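Local coordinates for 3-hydroxyadipyl-CoA dehydrogenase (Escherichia coli, PDB 3MOG), which oxidises 3-hydroxyadipyl-CoA to 3-oxoadipyl-CoA with NAD+ in the breakdown of phenylacetate, at residues D345-A356 / L380-W391. Residues are numbered along the deposited sequence; the frame is centred on the assembly and turned at random.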
ATOM      1  N   ASP C 345      -7.239 -20.408  24.119  1.00 47.51           N
ATOM      2  CA  ASP C 345      -7.347 -18.976  23.996  1.00 46.53           C
ATOM      3  C   ASP C 345      -8.278 -18.538  25.106  1.00 47.01           C
ATOM      4  O   ASP C 345      -9.501 -18.684  24.992  1.00 46.81           O
ATOM      5  CB  ASP C 345      -7.995 -18.682  22.645  1.00 42.24           C
ATOM      6  CG  ASP C 345      -8.065 -17.216  22.317  1.00 49.53           C
ATOM      7  OD1 ASP C 345      -9.015 -16.824  21.599  1.00 49.03           O
ATOM      8  OD2 ASP C 345      -7.170 -16.461  22.742  1.00 52.81           O
ATOM      9  N   LYS C 346      -7.716 -18.014  26.191  1.00 49.15           N
ATOM     10  CA  LYS C 346      -8.541 -17.670  27.357  1.00 48.72           C
ATOM     11  C   LYS C 346      -8.074 -16.419  28.066  1.00 46.16           C
ATOM     12  O   LYS C 346      -6.876 -16.120  28.068  1.00 46.78           O
ATOM     13  CB  LYS C 346      -8.604 -18.832  28.365  1.00 48.31           C
ATOM     14  CG  LYS C 346      -7.265 -19.226  28.996  1.00 51.48           C
ATOM     15  CD  LYS C 346      -7.436 -19.920  30.347  1.00 63.15           C
ATOM     16  CE  LYS C 346      -6.112 -20.540  30.819  1.00 69.06           C
ATOM     17  NZ  LYS C 346      -6.175 -21.104  32.203  1.00 75.72           N
ATOM     18  N   MET C 347      -9.029 -15.681  28.640  1.00 46.42           N
ATOM     19  CA  MET C 347      -8.712 -14.672  29.661  1.00 54.20           C
ATOM     20  C   MET C 347      -9.459 -14.983  30.960  1.00 58.75           C
ATOM     21  O   MET C 347      -9.319 -16.086  31.472  1.00 61.52           O
ATOM     22  CB  MET C 347      -8.906 -13.239  29.157  1.00 46.43           C
ATOM     23  CG  MET C 347      -7.798 -12.824  28.158  1.00 50.04           C
ATOM     24  SD  MET C 347      -7.911 -11.134  27.543  1.00 40.21           S
ATOM     25  CE  MET C 347      -6.502 -11.109  26.462  1.00 38.02           C
ATOM     26  N   ALA C 348     -10.242 -14.046  31.494  1.00 62.07           N
ATOM     27  CA  ALA C 348     -10.877 -14.255  32.809  1.00 61.16           C
ATOM     28  C   ALA C 348     -12.269 -14.868  32.718  1.00 60.42           C
ATOM     29  O   ALA C 348     -12.674 -15.635  33.596  1.00 59.28           O
ATOM     30  CB  ALA C 348     -10.920 -12.961  33.608  1.00 58.02           C
ATOM     31  N   GLY C 349     -12.985 -14.535  31.646  1.00 58.47           N
ATOM     32  CA  GLY C 349     -14.351 -15.010  31.430  1.00 59.63           C
ATOM     33  C   GLY C 349     -14.481 -16.517  31.285  1.00 60.11           C
ATOM     34  O   GLY C 349     -13.492 -17.227  31.106  1.00 54.26           O
ATOM     35  N   LYS C 350     -15.712 -17.006  31.373  1.00 61.68           N
ATOM     36  CA  LYS C 350     -15.962 -18.443  31.359  1.00 67.67           C
ATOM     37  C   LYS C 350     -15.842 -19.052  29.969  1.00 64.97           C
ATOM     38  O   LYS C 350     -15.490 -20.216  29.829  1.00 66.57           O
ATOM     39  CB  LYS C 350     -17.318 -18.761  31.988  1.00 71.55           C
ATOM     40  CG  LYS C 350     -17.258 -18.829  33.505  1.00 83.86           C
ATOM     41  CD  LYS C 350     -18.354 -17.998  34.147  1.00 95.99           C
ATOM     42  CE  LYS C 350     -18.000 -17.670  35.592  1.00104.58           C
ATOM     43  NZ  LYS C 350     -18.838 -16.564  36.142  1.00110.30           N
ATOM     44  N   VAL C 351     -16.116 -18.262  28.942  1.00 64.19           N
ATOM     45  CA  VAL C 351     -16.000 -18.757  27.579  1.00 63.49           C
ATOM     46  C   VAL C 351     -14.540 -18.831  27.158  1.00 64.62           C
ATOM     47  O   VAL C 351     -13.785 -17.872  27.304  1.00 68.79           O
ATOM     48  CB  VAL C 351     -16.890 -17.966  26.608  1.00 65.38           C
ATOM     49  CG1 VAL C 351     -16.466 -18.182  25.166  1.00 65.81           C
ATOM     50  CG2 VAL C 351     -18.344 -18.389  26.808  1.00 61.48           C
ATOM     51  N   VAL C 352     -14.159 -20.007  26.671  1.00 62.85           N
ATOM     52  CA  VAL C 352     -12.791 -20.343  26.314  1.00 57.53           C
ATOM     53  C   VAL C 352     -12.820 -20.976  24.905  1.00 59.31           C
ATOM     54  O   VAL C 352     -13.674 -21.834  24.636  1.00 58.31           O
ATOM     55  CB  VAL C 352     -12.256 -21.340  27.374  1.00 60.89           C
ATOM     56  CG1 VAL C 352     -11.258 -22.308  26.806  1.00 60.87           C
ATOM     57  CG2 VAL C 352     -11.684 -20.609  28.570  1.00 58.15           C
ATOM     58  N   THR C 353     -11.935 -20.553  23.993  1.00 54.99           N
ATOM     59  CA  THR C 353     -11.805 -21.300  22.728  1.00 50.67           C
ATOM     60  C   THR C 353     -10.565 -22.193  22.687  1.00 48.53           C
ATOM     61  O   THR C 353      -9.552 -21.906  23.328  1.00 49.11           O
ATOM     62  CB  THR C 353     -11.980 -20.456  21.408  1.00 51.69           C
ATOM     63  OG1 THR C 353     -10.827 -19.647  21.156  1.00 59.77           O
ATOM     64  CG2 THR C 353     -13.213 -19.590  21.453  1.00 54.72           C
ATOM     65  N   ILE C 354     -10.674 -23.304  21.958  1.00 44.21           N
ATOM     66  CA  ILE C 354      -9.589 -24.285  21.861  1.00 44.90           C
ATOM     67  C   ILE C 354      -9.446 -24.791  20.432  1.00 46.53           C
ATOM     68  O   ILE C 354     -10.373 -24.691  19.635  1.00 45.51           O
ATOM     69  CB  ILE C 354      -9.779 -25.526  22.814  1.00 49.90           C
ATOM     70  CG1 ILE C 354     -10.910 -26.440  22.320  1.00 54.38           C
ATOM     71  CG2 ILE C 354      -9.993 -25.099  24.280  1.00 48.37           C
ATOM     72  CD1 ILE C 354     -10.771 -27.878  22.759  1.00 62.07           C
ATOM     73  N   ALA C 355      -8.265 -25.300  20.104  1.00 45.45           N
ATOM     74  CA  ALA C 355      -8.060 -25.956  18.825  1.00 50.63           C
ATOM     75  C   ALA C 355      -7.162 -27.126  19.072  1.00 48.09           C
ATOM     76  O   ALA C 355      -6.171 -27.013  19.804  1.00 47.98           O
ATOM     77  CB  ALA C 355      -7.436 -25.005  17.793  1.00 44.35           C
ATOM     78  N   ALA C 356      -7.541 -28.258  18.488  1.00 50.40           N
ATOM     79  CA  ALA C 356      -6.759 -29.482  18.568  1.00 45.76           C
ATOM     80  C   ALA C 356      -5.900 -29.566  17.328  1.00 48.71           C
ATOM     81  O   ALA C 356      -6.347 -29.197  16.242  1.00 48.49           O
ATOM     82  CB  ALA C 356      -7.677 -30.674  18.621  1.00 49.23           C
ATOM     83  N   LEU C 380     -15.446 -23.876  23.629  1.00 56.08           N
ATOM     84  CA  LEU C 380     -15.843 -23.796  22.210  1.00 52.45           C
ATOM     85  C   LEU C 380     -14.691 -24.208  21.317  1.00 52.33           C
ATOM     86  O   LEU C 380     -13.576 -23.723  21.489  1.00 59.70           O
ATOM     87  CB  LEU C 380     -16.278 -22.382  21.839  1.00 50.34           C
ATOM     88  CG  LEU C 380     -17.527 -21.806  22.494  1.00 49.22           C
ATOM     89  CD1 LEU C 380     -17.602 -20.333  22.230  1.00 50.41           C
ATOM     90  CD2 LEU C 380     -18.781 -22.489  21.976  1.00 54.24           C
ATOM     91  N   GLN C 381     -14.948 -25.099  20.366  1.00 54.18           N
ATOM     92  CA  GLN C 381     -13.886 -25.585  19.491  1.00 57.07           C
ATOM     93  C   GLN C 381     -13.890 -24.883  18.137  1.00 59.32           C
ATOM     94  O   GLN C 381     -14.927 -24.827  17.464  1.00 59.80           O
ATOM     95  CB  GLN C 381     -13.973 -27.102  19.308  1.00 58.13           C
ATOM     96  CG  GLN C 381     -12.698 -27.701  18.751  1.00 53.69           C
ATOM     97  CD  GLN C 381     -12.675 -29.223  18.768  1.00 65.28           C
ATOM     98  OE1 GLN C 381     -13.577 -29.880  19.304  1.00 65.52           O
ATOM     99  NE2 GLN C 381     -11.622 -29.792  18.187  1.00 56.41           N
ATOM    100  N   ILE C 382     -12.728 -24.352  17.739  1.00 54.39           N
ATOM    101  CA  ILE C 382     -12.600 -23.617  16.471  1.00 49.04           C
ATOM    102  C   ILE C 382     -11.446 -24.162  15.627  1.00 49.73           C
ATOM    103  O   ILE C 382     -10.790 -25.115  16.035  1.00 52.75           O
ATOM    104  CB  ILE C 382     -12.434 -22.094  16.716  1.00 49.08           C
ATOM    105  CG1 ILE C 382     -11.126 -21.786  17.444  1.00 41.58           C
ATOM    106  CG2 ILE C 382     -13.620 -21.537  17.527  1.00 49.87           C
ATOM    107  CD1 ILE C 382     -10.868 -20.268  17.656  1.00 44.33           C
ATOM    108  N   ALA C 383     -11.185 -23.564  14.463  1.00 46.79           N
ATOM    109  CA  ALA C 383     -10.044 -23.993  13.654  1.00 51.03           C
ATOM    110  C   ALA C 383      -8.697 -23.640  14.320  1.00 51.10           C
ATOM    111  O   ALA C 383      -8.637 -22.788  15.206  1.00 53.17           O
ATOM    112  CB  ALA C 383     -10.131 -23.428  12.246  1.00 50.49           C
ATOM    113  N   ASP C 384      -7.641 -24.337  13.908  1.00 49.81           N
ATOM    114  CA  ASP C 384      -6.287 -24.161  14.420  1.00 51.66           C
ATOM    115  C   ASP C 384      -5.663 -22.895  13.799  1.00 51.17           C
ATOM    116  O   ASP C 384      -4.840 -22.951  12.886  1.00 41.97           O
ATOM    117  CB  ASP C 384      -5.463 -25.429  14.127  1.00 48.85           C
ATOM    118  CG  ASP C 384      -4.180 -25.511  14.944  1.00 54.69           C
ATOM    119  OD1 ASP C 384      -3.968 -24.700  15.868  1.00 45.29           O
ATOM    120  OD2 ASP C 384      -3.367 -26.408  14.655  1.00 61.50           O
ATOM    121  N   TYR C 385      -6.082 -21.760  14.344  1.00 46.34           N
ATOM    122  CA  TYR C 385      -5.829 -20.442  13.805  1.00 50.10           C
ATOM    123  C   TYR C 385      -4.811 -19.718  14.700  1.00 45.11           C
ATOM    124  O   TYR C 385      -5.046 -19.571  15.900  1.00 44.80           O
ATOM    125  CB  TYR C 385      -7.163 -19.704  13.817  1.00 45.41           C
ATOM    126  CG  TYR C 385      -7.224 -18.351  13.156  1.00 47.70           C
ATOM    127  CD1 TYR C 385      -6.931 -18.189  11.785  1.00 37.07           C
ATOM    128  CD2 TYR C 385      -7.663 -17.237  13.878  1.00 41.27           C
ATOM    129  CE1 TYR C 385      -7.040 -16.950  11.179  1.00 46.82           C
ATOM    130  CE2 TYR C 385      -7.774 -15.988  13.274  1.00 46.07           C
ATOM    131  CZ  TYR C 385      -7.464 -15.854  11.924  1.00 42.25           C
ATOM    132  OH  TYR C 385      -7.572 -14.623  11.325  1.00 45.13           O
ATOM    133  N   PRO C 386      -3.680 -19.284  14.116  1.00 42.64           N
ATOM    134  CA  PRO C 386      -2.607 -18.589  14.825  1.00 38.79           C
ATOM    135  C   PRO C 386      -3.120 -17.456  15.706  1.00 40.80           C
ATOM    136  O   PRO C 386      -3.873 -16.602  15.244  1.00 44.17           O
ATOM    137  CB  PRO C 386      -1.744 -18.042  13.685  1.00 37.43           C
ATOM    138  CG  PRO C 386      -1.891 -19.029  12.608  1.00 46.80           C
ATOM    139  CD  PRO C 386      -3.338 -19.492  12.693  1.00 42.52           C
ATOM    140  N   GLY C 387      -2.766 -17.482  16.991  1.00 42.45           N
ATOM    141  CA  GLY C 387      -3.176 -16.427  17.904  1.00 38.37           C
ATOM    142  C   GLY C 387      -4.638 -16.499  18.313  1.00 43.93           C
ATOM    143  O   GLY C 387      -5.074 -15.756  19.195  1.00 49.51           O
ATOM    144  N   MET C 388      -5.381 -17.400  17.669  1.00 43.90           N
ATOM    145  CA  MET C 388      -6.810 -17.629  17.909  1.00 45.96           C
ATOM    146  C   MET C 388      -7.631 -16.339  17.810  1.00 47.69           C
ATOM    147  O   MET C 388      -7.549 -15.650  16.789  1.00 47.39           O
ATOM    148  CB  MET C 388      -7.039 -18.414  19.218  1.00 39.74           C
ATOM    149  CG  MET C 388      -6.281 -19.751  19.275  1.00 37.63           C
ATOM    150  SD  MET C 388      -7.012 -21.026  18.239  1.00 34.02           S
ATOM    151  CE  MET C 388      -8.039 -21.748  19.497  1.00 42.51           C
ATOM    152  N   LEU C 389      -8.382 -15.988  18.855  1.00 44.96           N
ATOM    153  CA  LEU C 389      -9.374 -14.912  18.730  1.00 43.25           C
ATOM    154  C   LEU C 389      -9.175 -13.777  19.713  1.00 44.40           C
ATOM    155  O   LEU C 389      -8.939 -12.632  19.318  1.00 49.01           O
ATOM    156  CB  LEU C 389     -10.805 -15.465  18.860  1.00 44.95           C
ATOM    157  CG  LEU C 389     -11.286 -16.451  17.792  1.00 47.11           C
ATOM    158  CD1 LEU C 389     -12.719 -16.882  18.062  1.00 46.99           C
ATOM    159  CD2 LEU C 389     -11.154 -15.858  16.363  1.00 41.21           C
ATOM    160  N   ILE C 390      -9.289 -14.113  20.988  1.00 43.51           N
ATOM    161  CA  ILE C 390      -9.227 -13.165  22.071  1.00 43.57           C
ATOM    162  C   ILE C 390      -7.838 -12.551  22.109  1.00 44.25           C
ATOM    163  O   ILE C 390      -7.711 -11.334  22.017  1.00 48.09           O
ATOM    164  CB  ILE C 390      -9.550 -13.868  23.418  1.00 45.19           C
ATOM    165  CG1 ILE C 390     -11.033 -14.246  23.485  1.00 51.15           C
ATOM    166  CG2 ILE C 390      -9.135 -13.011  24.604  1.00 40.08           C
ATOM    167  CD1 ILE C 390     -11.362 -15.284  24.594  1.00 51.20           C
ATOM    168  N   TRP C 391      -6.808 -13.398  22.200  1.00 42.37           N
ATOM    169  CA  TRP C 391      -5.436 -12.922  22.343  1.00 46.26           C
ATOM    170  C   TRP C 391      -4.967 -12.183  21.112  1.00 45.46           C
ATOM    171  O   TRP C 391      -4.303 -11.162  21.237  1.00 46.86           O
ATOM    172  CB  TRP C 391      -4.464 -14.040  22.770  1.00 37.19           C
ATOM    173  CG  TRP C 391      -4.527 -14.237  24.262  1.00 47.61           C
ATOM    174  CD1 TRP C 391      -5.423 -15.009  24.954  1.00 41.51           C
ATOM    175  CD2 TRP C 391      -3.708 -13.594  25.248  1.00 45.00           C
ATOM    176  NE1 TRP C 391      -5.196 -14.903  26.308  1.00 50.76           N
ATOM    177  CE2 TRP C 391      -4.152 -14.041  26.516  1.00 45.96           C
ATOM    178  CE3 TRP C 391      -2.635 -12.691  25.183  1.00 43.91           C
ATOM    179  CZ2 TRP C 391      -3.563 -13.613  27.709  1.00 39.07           C
ATOM    180  CZ3 TRP C 391      -2.042 -12.269  26.370  1.00 47.46           C
ATOM    181  CH2 TRP C 391      -2.512 -12.731  27.619  1.00 47.82           C
TER
HETATM  182  O   HOH W   1     -10.045 -27.733  16.718  1.00 56.02           O
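Parallel pairing of the outermost strand 378-381 with strand 351-356, within the reduced Rossmann-fold domain, is coupled here to the start of helix 390-406. Leu380 N donates to Val352 O (2.9 Å), Leu380 O receives Ile354 N, and Ile382 N bonds Ile354 O. One water accepts from Ala356 N and Gln381 NE2 and donates to Ile382 O, joining the two segments beyond the backbone bonds. The chain then reverses in a type II turn, Tyr385 to Met388, and the bent side chain of Met388 brings CE to 3.7 Å from Ala355 CB.

The carboxylate of Asp345, carried toward the helix start with CG anti to its own N (chi1 -175°), grips three successive amides. OD1 takes Ile390 N (2.8 Å) on its syn lone pair and Leu389 N (2.9 Å) from above the carboxylate plane; OD2 takes Trp391 N (3.1 Å), also syn. A buried carboxylate from another strand thus faces the amino end of helix 390-406, whose dipole would probably favour the acid's negative charge. Trp391 NE1 reaches Lys346 O (2.7 Å) in the indole plane, and Met347 CE lies over the five-membered ring, 3.9 Å from its centroid, so that the indole is met at its edge and over one face. The strand pairing is that of a classical beta-alpha-beta unit, its two parallel strands connected through helix 362-373.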